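Side-chain contact in diphthine synthase (Aeropyrum pernix, PDB 1WDE), which probably catalyses the S-adenosyl-L-methionine-dependent trimethylation of the amino group of the modified target histidine of elongation factor 2, yielding diphthine during diphthamide biosynthesis: residues S40-G45 with V88-D93. Sequence-based numbering, arbitrary orientation.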
ATOM      1  N   SER A  40      10.897   8.525   5.956  1.00 53.65           N
ATOM      2  CA  SER A  40      10.357   7.319   6.549  1.00 56.96           C
ATOM      3  C   SER A  40       8.926   7.501   7.009  1.00 58.70           C
ATOM      4  O   SER A  40       8.458   6.783   7.887  1.00 62.02           O
ATOM      5  CB  SER A  40      11.242   6.903   7.721  1.00 56.72           C
ATOM      6  OG  SER A  40      11.826   8.045   8.321  1.00 57.46           O
ATOM      7  N   TYR A  41       8.229   8.460   6.404  1.00 57.42           N
ATOM      8  CA  TYR A  41       6.843   8.734   6.761  1.00 54.37           C
ATOM      9  C   TYR A  41       5.799   8.085   5.841  1.00 55.15           C
ATOM     10  O   TYR A  41       4.641   7.929   6.237  1.00 53.44           O
ATOM     11  CB  TYR A  41       6.613  10.249   6.816  1.00 55.09           C
ATOM     12  CG  TYR A  41       6.719  10.958   5.485  1.00 52.57           C
ATOM     13  CD1 TYR A  41       5.664  10.935   4.572  1.00 56.03           C
ATOM     14  CD2 TYR A  41       7.867  11.668   5.144  1.00 56.58           C
ATOM     15  CE1 TYR A  41       5.747  11.612   3.349  1.00 56.26           C
ATOM     16  CE2 TYR A  41       7.965  12.347   3.925  1.00 60.24           C
ATOM     17  CZ  TYR A  41       6.900  12.317   3.032  1.00 60.35           C
ATOM     18  OH  TYR A  41       6.980  13.007   1.840  1.00 58.66           O
ATOM     19  N   THR A  42       6.194   7.718   4.622  1.00 52.47           N
ATOM     20  CA  THR A  42       5.259   7.086   3.683  1.00 56.61           C
ATOM     21  C   THR A  42       5.083   5.600   3.969  1.00 56.55           C
ATOM     22  O   THR A  42       4.232   4.945   3.364  1.00 56.31           O
ATOM     23  CB  THR A  42       5.723   7.216   2.196  1.00 57.78           C
ATOM     24  OG1 THR A  42       7.049   6.690   2.053  1.00 52.70           O
ATOM     25  CG2 THR A  42       5.692   8.675   1.736  1.00 57.32           C
HETATM   26  N   MSE A  43       5.878   5.075   4.896  1.00 55.48           N
HETATM   27  CA  MSE A  43       5.826   3.654   5.238  1.00 62.46           C
HETATM   28  C   MSE A  43       5.934   3.414   6.759  1.00 58.37           C
HETATM   29  O   MSE A  43       6.870   3.884   7.410  1.00 56.15           O
HETATM   30  CB  MSE A  43       6.963   2.914   4.507  1.00 69.38           C
HETATM   31  CG  MSE A  43       6.545   1.919   3.392  1.00 86.06           C
HETATM   32 SE   MSE A  43       5.640   2.554   1.761  1.00101.09          SE
HETATM   33  CE  MSE A  43       4.169   1.301   1.729  1.00 99.87           C
ATOM     34  N   PRO A  44       4.974   2.671   7.341  1.00 53.53           N
ATOM     35  CA  PRO A  44       5.006   2.392   8.784  1.00 51.55           C
ATOM     36  C   PRO A  44       6.119   1.410   9.174  1.00 50.21           C
ATOM     37  O   PRO A  44       6.535   0.586   8.363  1.00 50.72           O
ATOM     38  CB  PRO A  44       3.611   1.826   9.050  1.00 49.88           C
ATOM     39  CG  PRO A  44       3.311   1.101   7.784  1.00 48.51           C
ATOM     40  CD  PRO A  44       3.776   2.079   6.720  1.00 51.11           C
ATOM     41  N   GLY A  45       6.595   1.506  10.413  1.00 44.65           N
ATOM     42  CA  GLY A  45       7.651   0.624  10.877  1.00 48.51           C
ATOM     43  C   GLY A  45       8.961   0.814  10.130  1.00 51.21           C
ATOM     44  O   GLY A  45       9.769  -0.114  10.031  1.00 50.11           O
ATOM     45  N   VAL A  88      16.675  10.738  -3.043  1.00 41.15           N
ATOM     46  CA  VAL A  88      15.562  10.708  -2.103  1.00 37.23           C
ATOM     47  C   VAL A  88      15.269   9.222  -1.952  1.00 33.03           C
ATOM     48  O   VAL A  88      14.947   8.529  -2.927  1.00 29.70           O
ATOM     49  CB  VAL A  88      14.318  11.457  -2.636  1.00 39.57           C
ATOM     50  CG1 VAL A  88      13.146  11.271  -1.677  1.00 35.38           C
ATOM     51  CG2 VAL A  88      14.629  12.950  -2.771  1.00 39.46           C
ATOM     52  N   VAL A  89      15.415   8.728  -0.729  1.00 35.56           N
ATOM     53  CA  VAL A  89      15.213   7.315  -0.455  1.00 33.38           C
ATOM     54  C   VAL A  89      13.919   7.018   0.278  1.00 31.68           C
ATOM     55  O   VAL A  89      13.590   7.661   1.271  1.00 34.21           O
ATOM     56  CB  VAL A  89      16.349   6.749   0.385  1.00 26.54           C
ATOM     57  CG1 VAL A  89      16.226   5.233   0.467  1.00 29.78           C
ATOM     58  CG2 VAL A  89      17.697   7.150  -0.224  1.00 30.24           C
ATOM     59  N   THR A  90      13.208   6.013  -0.222  1.00 33.51           N
ATOM     60  CA  THR A  90      11.944   5.573   0.349  1.00 29.44           C
ATOM     61  C   THR A  90      12.016   4.085   0.674  1.00 31.91           C
ATOM     62  O   THR A  90      12.667   3.330  -0.034  1.00 33.03           O
ATOM     63  CB  THR A  90      10.785   5.806  -0.664  1.00 33.78           C
ATOM     64  OG1 THR A  90      10.643   7.214  -0.907  1.00 32.49           O
ATOM     65  CG2 THR A  90       9.464   5.247  -0.120  1.00 39.04           C
ATOM     66  N   ALA A  91      11.383   3.662   1.764  1.00 28.17           N
ATOM     67  CA  ALA A  91      11.351   2.238   2.063  1.00 29.52           C
ATOM     68  C   ALA A  91      10.403   1.710   0.962  1.00 26.19           C
ATOM     69  O   ALA A  91       9.505   2.422   0.528  1.00 32.97           O
ATOM     70  CB  ALA A  91      10.750   1.998   3.462  1.00 36.69           C
ATOM     71  N   GLY A  92      10.602   0.492   0.488  1.00 30.25           N
ATOM     72  CA  GLY A  92       9.735  -0.002  -0.570  1.00 26.33           C
ATOM     73  C   GLY A  92      10.143   0.567  -1.922  1.00 26.50           C
ATOM     74  O   GLY A  92      11.321   0.572  -2.269  1.00 27.77           O
ATOM     75  N   ASP A  93       9.172   1.047  -2.690  1.00 26.84           N
ATOM     76  CA  ASP A  93       9.426   1.628  -4.015  1.00 23.49           C
ATOM     77  C   ASP A  93       8.834   3.023  -4.030  1.00 23.80           C
ATOM     78  O   ASP A  93       7.681   3.211  -3.649  1.00 23.28           O
ATOM     79  CB  ASP A  93       8.752   0.795  -5.113  1.00 23.31           C
ATOM     80  CG  ASP A  93       9.036   1.323  -6.506  1.00 23.77           C
ATOM     81  OD1 ASP A  93       9.906   0.761  -7.197  1.00 24.89           O
ATOM     82  OD2 ASP A  93       8.395   2.307  -6.902  1.00 25.42           O
TER
HETATM   83  O   HOH W   1       9.773   5.468   3.243  1.00 26.45           O
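Thr-42 OG1 has two hydrogen-bonding partners, Glu-39 OE1 and a water that donates to it from 3.2 Å. The same water accepts a shorter bond from the backbone N of Ala-91, 2.8 Å away, and illustrates how one water can link a hydroxyl to a backbone N-H where two segments share no direct hydrogen bond. With chi1 at 55°, OG1 of Thr-42 sits between its own backbone N and carbonyl carbon and meets CG2 of Thr-90 at 3.6 Å; the two side chains cross at about a right angle. The methyl of Thr-90 can point there because it lies anti to the backbone N, while Thr-90 OG1 hydrogen-bonds to Glu-39 OE1, making that carboxylate oxygen a partner of both threonines. Strands 35-39 and 85-90 are parallel neighbours in the five-stranded sheet of a tetrapyrrole-methylase-type domain, and the contact joins the loop after the first to the end region of the second. Farther along, CB of Met-43 packs on CB of Ala-91 at 4.0 Å. Beyond CB the selenomethionine chain is bent and poorly ordered, so the placing of SE near Ala-91 O is approximate. Asp-93, two residues on, is an S-adenosyl-L-methionine-binding residue by similarity.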